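Local coordinates for protein diaminopimelate decarboxylase (PDB 7JPJ) that probably makes lysine by pyridoxal-phosphate-dependent decarboxylation of diaminopimelate, and here holds D-lysine in a pocket, at residues Val230-Arg243 with Leu274-Met287. Residues are numbered along the deposited sequence; the frame is centred on the assembly and turned at random.
Sequences VKTMNLGGGYKVGR and LQMEIEPGTYLVAM. With DLY (D-lysine), chain C; SO4 (sulfate ion), chain D.
Strands 232-234 and 275-278 run parallel, 4.6 Å between axes, pairing T232 with Q275, M233 with M276 and N234 with E277; backbone bonds alternate from Q275 N to K231 O (2.9 Å) up to E279 N, which meets G236 O from above its carbonyl plane. With OG1 beside the backbone N (chi1 -62°), T232 CG2 is turned anti to that N and lies across the extended chain of E277, whose carboxylate salt-bridges R56. N234 OD1 closes an Asx turn on G236 N. Beyond the strands, Y239 sets its ring edge against P280 CB (CD2 to CB, 3.8 Å), while its hydroxyl reaches I278 and bonds weakly to G236 O. Without the ring, as with an alanine here, P280 CB and I278 would probably face a gap and W213 would lose its stacking partner, though the Y239 CB contact to Y283 CD1 (3.7 Å) could stay. G238 N and G281 N both donate to sulfate O2, and T282 OG1 to O1 (2.8 Å), consistent with a cofactor phosphate site, as in relatives of this barrel family. R243 NH1 bonds D-lysine OXT (3.1 Å). The pair closes the parallel barrel between strands 196-201 and 53-58; helix 252-270 covers L235, L274 and M276.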
loop_
_atom_site.group_PDB
_atom_site.type_symbol
_atom_site.label_atom_id
_atom_site.label_comp_id
_atom_site.label_asym_id
_atom_site.label_seq_id
_atom_site.Cartn_x
_atom_site.Cartn_y
_atom_site.Cartn_z
ATOM N N VAL A 230 -38.282 -10.021 -0.417
ATOM C CA VAL A 230 -36.916 -10.503 -0.598
ATOM C C VAL A 230 -36.940 -11.950 -1.071
ATOM O O VAL A 230 -37.656 -12.794 -0.516
ATOM C CB VAL A 230 -36.114 -10.357 0.704
ATOM C CG1 VAL A 230 -34.755 -11.035 0.574
ATOM C CG2 VAL A 230 -35.944 -8.892 1.066
ATOM N N LYS A 231 -36.151 -12.244 -2.104
ATOM C CA LYS A 231 -36.024 -13.594 -2.625
ATOM C C LYS A 231 -34.596 -14.116 -2.616
ATOM O O LYS A 231 -34.387 -15.289 -2.944
ATOM C CB LYS A 231 -36.577 -13.667 -4.058
ATOM C CG LYS A 231 -38.053 -13.317 -4.155
ATOM C CD LYS A 231 -38.486 -13.111 -5.595
ATOM C CE LYS A 231 -39.991 -12.923 -5.698
ATOM N NZ LYS A 231 -40.593 -13.868 -6.679
ATOM N N THR A 232 -33.614 -13.291 -2.246
ATOM C CA THR A 232 -32.210 -13.671 -2.277
ATOM C C THR A 232 -31.524 -13.202 -1.003
ATOM O O THR A 232 -31.778 -12.094 -0.523
ATOM C CB THR A 232 -31.498 -13.077 -3.501
ATOM O OG1 THR A 232 -32.091 -13.593 -4.697
ATOM C CG2 THR A 232 -30.027 -13.433 -3.495
ATOM N N MET A 233 -30.653 -14.053 -0.461
ATOM C CA MET A 233 -29.839 -13.735 0.705
ATOM C C MET A 233 -28.369 -13.854 0.324
ATOM O O MET A 233 -27.906 -14.938 -0.046
ATOM C CB MET A 233 -30.177 -14.666 1.873
ATOM C CG MET A 233 -29.225 -14.577 3.058
ATOM S SD MET A 233 -29.684 -13.313 4.258
ATOM C CE MET A 233 -28.573 -11.983 3.807
ATOM N N ASN A 234 -27.641 -12.738 0.409
ATOM C CA ASN A 234 -26.213 -12.683 0.103
ATOM C C ASN A 234 -25.436 -12.693 1.418
ATOM O O ASN A 234 -25.457 -11.709 2.166
ATOM C CB ASN A 234 -25.895 -11.439 -0.725
ATOM C CG ASN A 234 -24.459 -11.411 -1.240
ATOM O OD1 ASN A 234 -23.556 -12.020 -0.665
ATOM N ND2 ASN A 234 -24.245 -10.682 -2.328
ATOM N N LEU A 235 -24.739 -13.798 1.689
ATOM C CA LEU A 235 -24.000 -13.985 2.933
ATOM C C LEU A 235 -22.567 -13.472 2.873
ATOM O O LEU A 235 -21.845 -13.587 3.869
ATOM C CB LEU A 235 -23.990 -15.464 3.324
ATOM C CG LEU A 235 -25.338 -16.057 3.731
ATOM C CD1 LEU A 235 -25.185 -17.523 4.122
ATOM C CD2 LEU A 235 -25.955 -15.252 4.864
ATOM N N GLY A 236 -22.135 -12.926 1.737
ATOM C CA GLY A 236 -20.818 -12.326 1.644
ATOM C C GLY A 236 -19.700 -13.349 1.519
ATOM O O GLY A 236 -19.902 -14.509 1.147
ATOM N N GLY A 237 -18.492 -12.893 1.840
ATOM C CA GLY A 237 -17.325 -13.751 1.807
ATOM C C GLY A 237 -16.699 -13.964 3.170
ATOM O O GLY A 237 -17.408 -14.068 4.178
ATOM N N GLY A 238 -15.369 -14.040 3.215
ATOM C CA GLY A 238 -14.643 -14.210 4.455
ATOM C C GLY A 238 -14.124 -15.606 4.720
ATOM O O GLY A 238 -13.498 -15.823 5.766
ATOM N N TYR A 239 -14.359 -16.555 3.815
ATOM C CA TYR A 239 -13.905 -17.928 4.005
ATOM C C TYR A 239 -12.385 -17.979 4.055
ATOM O O TYR A 239 -11.706 -17.531 3.125
ATOM C CB TYR A 239 -14.453 -18.806 2.880
ATOM C CG TYR A 239 -15.872 -18.429 2.534
ATOM C CD1 TYR A 239 -16.924 -18.807 3.354
ATOM C CD2 TYR A 239 -16.155 -17.654 1.419
ATOM C CE1 TYR A 239 -18.221 -18.445 3.060
ATOM C CE2 TYR A 239 -17.450 -17.284 1.118
ATOM C CZ TYR A 239 -18.478 -17.681 1.943
ATOM O OH TYR A 239 -19.770 -17.314 1.650
ATOM N N LYS A 240 -11.850 -18.516 5.145
ATOM C CA LYS A 240 -10.424 -18.406 5.408
ATOM C C LYS A 240 -9.635 -19.427 4.599
ATOM O O LYS A 240 -10.077 -20.561 4.393
ATOM C CB LYS A 240 -10.140 -18.577 6.900
ATOM C CG LYS A 240 -9.468 -17.360 7.541
ATOM C CD LYS A 240 -10.267 -16.072 7.298
ATOM C CE LYS A 240 -9.583 -14.851 7.922
ATOM N NZ LYS A 240 -9.706 -13.607 7.093
ATOM N N VAL A 241 -8.462 -19.007 4.134
ATOM C CA VAL A 241 -7.546 -19.850 3.379
ATOM C C VAL A 241 -6.252 -19.963 4.173
ATOM O O VAL A 241 -5.653 -18.945 4.538
ATOM C CB VAL A 241 -7.273 -19.281 1.973
ATOM C CG1 VAL A 241 -6.238 -20.122 1.245
ATOM C CG2 VAL A 241 -8.557 -19.199 1.173
ATOM N N GLY A 242 -5.829 -21.195 4.444
ATOM C CA GLY A 242 -4.581 -21.417 5.147
ATOM C C GLY A 242 -3.403 -21.513 4.203
ATOM O O GLY A 242 -3.131 -22.579 3.645
ATOM N N ARG A 243 -2.695 -20.400 4.010
ATOM C CA ARG A 243 -1.553 -20.407 3.102
ATOM C C ARG A 243 -0.404 -21.237 3.663
ATOM O O ARG A 243 0.252 -21.980 2.924
ATOM C CB ARG A 243 -1.093 -18.977 2.829
ATOM C CG ARG A 243 -2.135 -18.100 2.160
ATOM C CD ARG A 243 -1.653 -16.664 2.080
ATOM N NE ARG A 243 -2.621 -15.778 1.441
ATOM C CZ ARG A 243 -3.656 -15.228 2.066
ATOM N NH1 ARG A 243 -3.864 -15.479 3.351
ATOM N NH2 ARG A 243 -4.482 -14.427 1.408
ATOM N N LEU A 274 -35.510 -19.226 -0.305
ATOM C CA LEU A 274 -34.669 -18.100 -0.691
ATOM C C LEU A 274 -33.439 -18.567 -1.457
ATOM O O LEU A 274 -32.823 -19.580 -1.114
ATOM C CB LEU A 274 -34.224 -17.304 0.538
ATOM C CG LEU A 274 -35.289 -16.598 1.380
ATOM C CD1 LEU A 274 -34.640 -15.896 2.560
ATOM C CD2 LEU A 274 -36.089 -15.615 0.543
ATOM N N GLN A 275 -33.084 -17.810 -2.492
ATOM C CA GLN A 275 -31.816 -18.012 -3.176
ATOM C C GLN A 275 -30.664 -17.546 -2.290
ATOM O O GLN A 275 -30.768 -16.530 -1.598
ATOM C CB GLN A 275 -31.804 -17.248 -4.500
ATOM C CG GLN A 275 -30.474 -17.286 -5.229
ATOM C CD GLN A 275 -30.435 -18.370 -6.284
ATOM O OE1 GLN A 275 -31.153 -19.365 -6.186
ATOM N NE2 GLN A 275 -29.584 -18.194 -7.292
ATOM N N MET A 276 -29.563 -18.296 -2.304
ATOM C CA MET A 276 -28.378 -17.953 -1.531
ATOM C C MET A 276 -27.279 -17.416 -2.440
ATOM O O MET A 276 -27.152 -17.820 -3.599
ATOM C CB MET A 276 -27.843 -19.160 -0.753
ATOM C CG MET A 276 -26.946 -18.781 0.417
ATOM S SD MET A 276 -26.065 -20.160 1.176
ATOM C CE MET A 276 -26.016 -21.332 -0.169
ATOM N N GLU A 277 -26.480 -16.503 -1.896
ATOM C CA GLU A 277 -25.337 -15.943 -2.600
ATOM C C GLU A 277 -24.128 -15.927 -1.680
ATOM O O GLU A 277 -24.257 -15.700 -0.475
ATOM C CB GLU A 277 -25.612 -14.525 -3.094
ATOM C CG GLU A 277 -26.647 -14.441 -4.192
ATOM C CD GLU A 277 -26.796 -13.034 -4.728
ATOM O OE1 GLU A 277 -26.117 -12.122 -4.207
ATOM O OE2 GLU A 277 -27.577 -12.837 -5.684
ATOM N N ILE A 278 -22.956 -16.170 -2.260
ATOM C CA ILE A 278 -21.690 -16.093 -1.548
ATOM C C ILE A 278 -20.737 -15.231 -2.364
ATOM O O ILE A 278 -20.761 -15.242 -3.599
ATOM C CB ILE A 278 -21.086 -17.491 -1.283
ATOM C CG1 ILE A 278 -20.804 -18.227 -2.596
ATOM C CG2 ILE A 278 -22.017 -18.309 -0.401
ATOM C CD1 ILE A 278 -20.139 -19.571 -2.405
ATOM N N GLU A 279 -19.901 -14.467 -1.667
ATOM C CA GLU A 279 -19.008 -13.495 -2.295
ATOM C C GLU A 279 -17.555 -13.757 -1.909
ATOM O O GLU A 279 -16.915 -12.917 -1.267
ATOM C CB GLU A 279 -19.419 -12.075 -1.912
ATOM C CG GLU A 279 -20.469 -11.448 -2.822
ATOM C CD GLU A 279 -20.948 -10.088 -2.322
ATOM O OE1 GLU A 279 -22.097 -9.698 -2.635
ATOM O OE2 GLU A 279 -20.175 -9.411 -1.606
ATOM N N PRO A 280 -16.994 -14.905 -2.301
ATOM C CA PRO A 280 -15.608 -15.206 -1.919
ATOM C C PRO A 280 -14.621 -14.427 -2.779
ATOM O O PRO A 280 -14.773 -14.336 -3.999
ATOM C CB PRO A 280 -15.492 -16.714 -2.165
ATOM C CG PRO A 280 -16.435 -16.968 -3.271
ATOM C CD PRO A 280 -17.584 -16.002 -3.089
ATOM N N GLY A 281 -13.614 -13.857 -2.128
ATOM C CA GLY A 281 -12.525 -13.218 -2.836
ATOM C C GLY A 281 -11.234 -13.987 -2.651
ATOM O O GLY A 281 -10.674 -14.527 -3.611
ATOM N N THR A 282 -10.764 -14.047 -1.402
ATOM C CA THR A 282 -9.560 -14.805 -1.085
ATOM C C THR A 282 -9.694 -16.264 -1.512
ATOM O O THR A 282 -8.806 -16.813 -2.172
ATOM C CB THR A 282 -9.274 -14.704 0.414
ATOM O OG1 THR A 282 -9.145 -13.326 0.784
ATOM C CG2 THR A 282 -7.995 -15.444 0.770
ATOM N N TYR A 283 -10.817 -16.900 -1.166
ATOM C CA TYR A 283 -10.975 -18.333 -1.399
ATOM C C TYR A 283 -10.863 -18.714 -2.870
ATOM O O TYR A 283 -10.590 -19.879 -3.174
ATOM C CB TYR A 283 -12.320 -18.809 -0.845
ATOM C CG TYR A 283 -12.344 -20.271 -0.453
ATOM C CD1 TYR A 283 -11.995 -20.669 0.831
ATOM C CD2 TYR A 283 -12.720 -21.253 -1.365
ATOM C CE1 TYR A 283 -12.017 -22.007 1.197
ATOM C CE2 TYR A 283 -12.744 -22.591 -1.009
ATOM C CZ TYR A 283 -12.393 -22.961 0.273
ATOM O OH TYR A 283 -12.418 -24.290 0.631
ATOM N N LEU A 284 -11.052 -17.768 -3.786
ATOM C CA LEU A 284 -11.053 -18.098 -5.204
ATOM C C LEU A 284 -9.697 -17.915 -5.873
ATOM O O LEU A 284 -9.388 -18.646 -6.821
ATOM C CB LEU A 284 -12.093 -17.248 -5.937
ATOM C CG LEU A 284 -13.531 -17.761 -5.953
ATOM C CD1 LEU A 284 -14.477 -16.644 -6.342
ATOM C CD2 LEU A 284 -13.673 -18.932 -6.915
ATOM N N VAL A 285 -8.876 -16.972 -5.410
ATOM C CA VAL A 285 -7.701 -16.565 -6.176
ATOM C C VAL A 285 -6.416 -16.597 -5.353
ATOM O O VAL A 285 -5.318 -16.491 -5.913
ATOM C CB VAL A 285 -7.907 -15.162 -6.781
ATOM C CG1 VAL A 285 -9.024 -15.177 -7.814
ATOM C CG2 VAL A 285 -8.197 -14.144 -5.689
ATOM N N ALA A 286 -6.528 -16.736 -4.029
ATOM C CA ALA A 286 -5.357 -16.650 -3.159
ATOM C C ALA A 286 -4.266 -17.643 -3.542
ATOM O O ALA A 286 -3.176 -17.238 -3.960
ATOM C CB ALA A 286 -5.748 -16.868 -1.696
ATOM N N MET A 287 -4.544 -18.940 -3.403
ATOM C CA MET A 287 -3.559 -19.968 -3.731
ATOM C C MET A 287 -3.327 -20.115 -5.226
ATOM O O MET A 287 -2.455 -20.896 -5.620
ATOM C CB MET A 287 -3.986 -21.319 -3.152
ATOM C CG MET A 287 -4.206 -21.318 -1.648
ATOM S SD MET A 287 -2.862 -20.586 -0.690
ATOM C CE MET A 287 -1.449 -21.519 -1.276
HETATM N N DLY C . -5.198 -14.687 7.597
HETATM C CA DLY C . -5.572 -13.840 6.470
HETATM C C DLY C . -6.291 -14.644 5.380
HETATM O O DLY C . -6.637 -15.818 5.561
HETATM C CB DLY C . -6.456 -12.684 6.948
HETATM C CG DLY C . -6.513 -11.492 5.998
HETATM C CD DLY C . -7.318 -10.352 6.607
HETATM C CE DLY C . -7.558 -9.227 5.609
HETATM N NZ DLY C . -8.486 -8.193 6.156
HETATM O OXT DLY C . -6.545 -14.137 4.284
HETATM S S SO4 D . -12.637 -12.122 1.183
HETATM O O1 SO4 D . -11.535 -12.656 1.979
HETATM O O2 SO4 D . -13.596 -13.190 0.905
HETATM O O3 SO4 D . -12.125 -11.590 -0.076
HETATM O O4 SO4 D . -13.288 -11.045 1.924
HETATM O O HOH W 1 -12.661 -15.913 0.716
#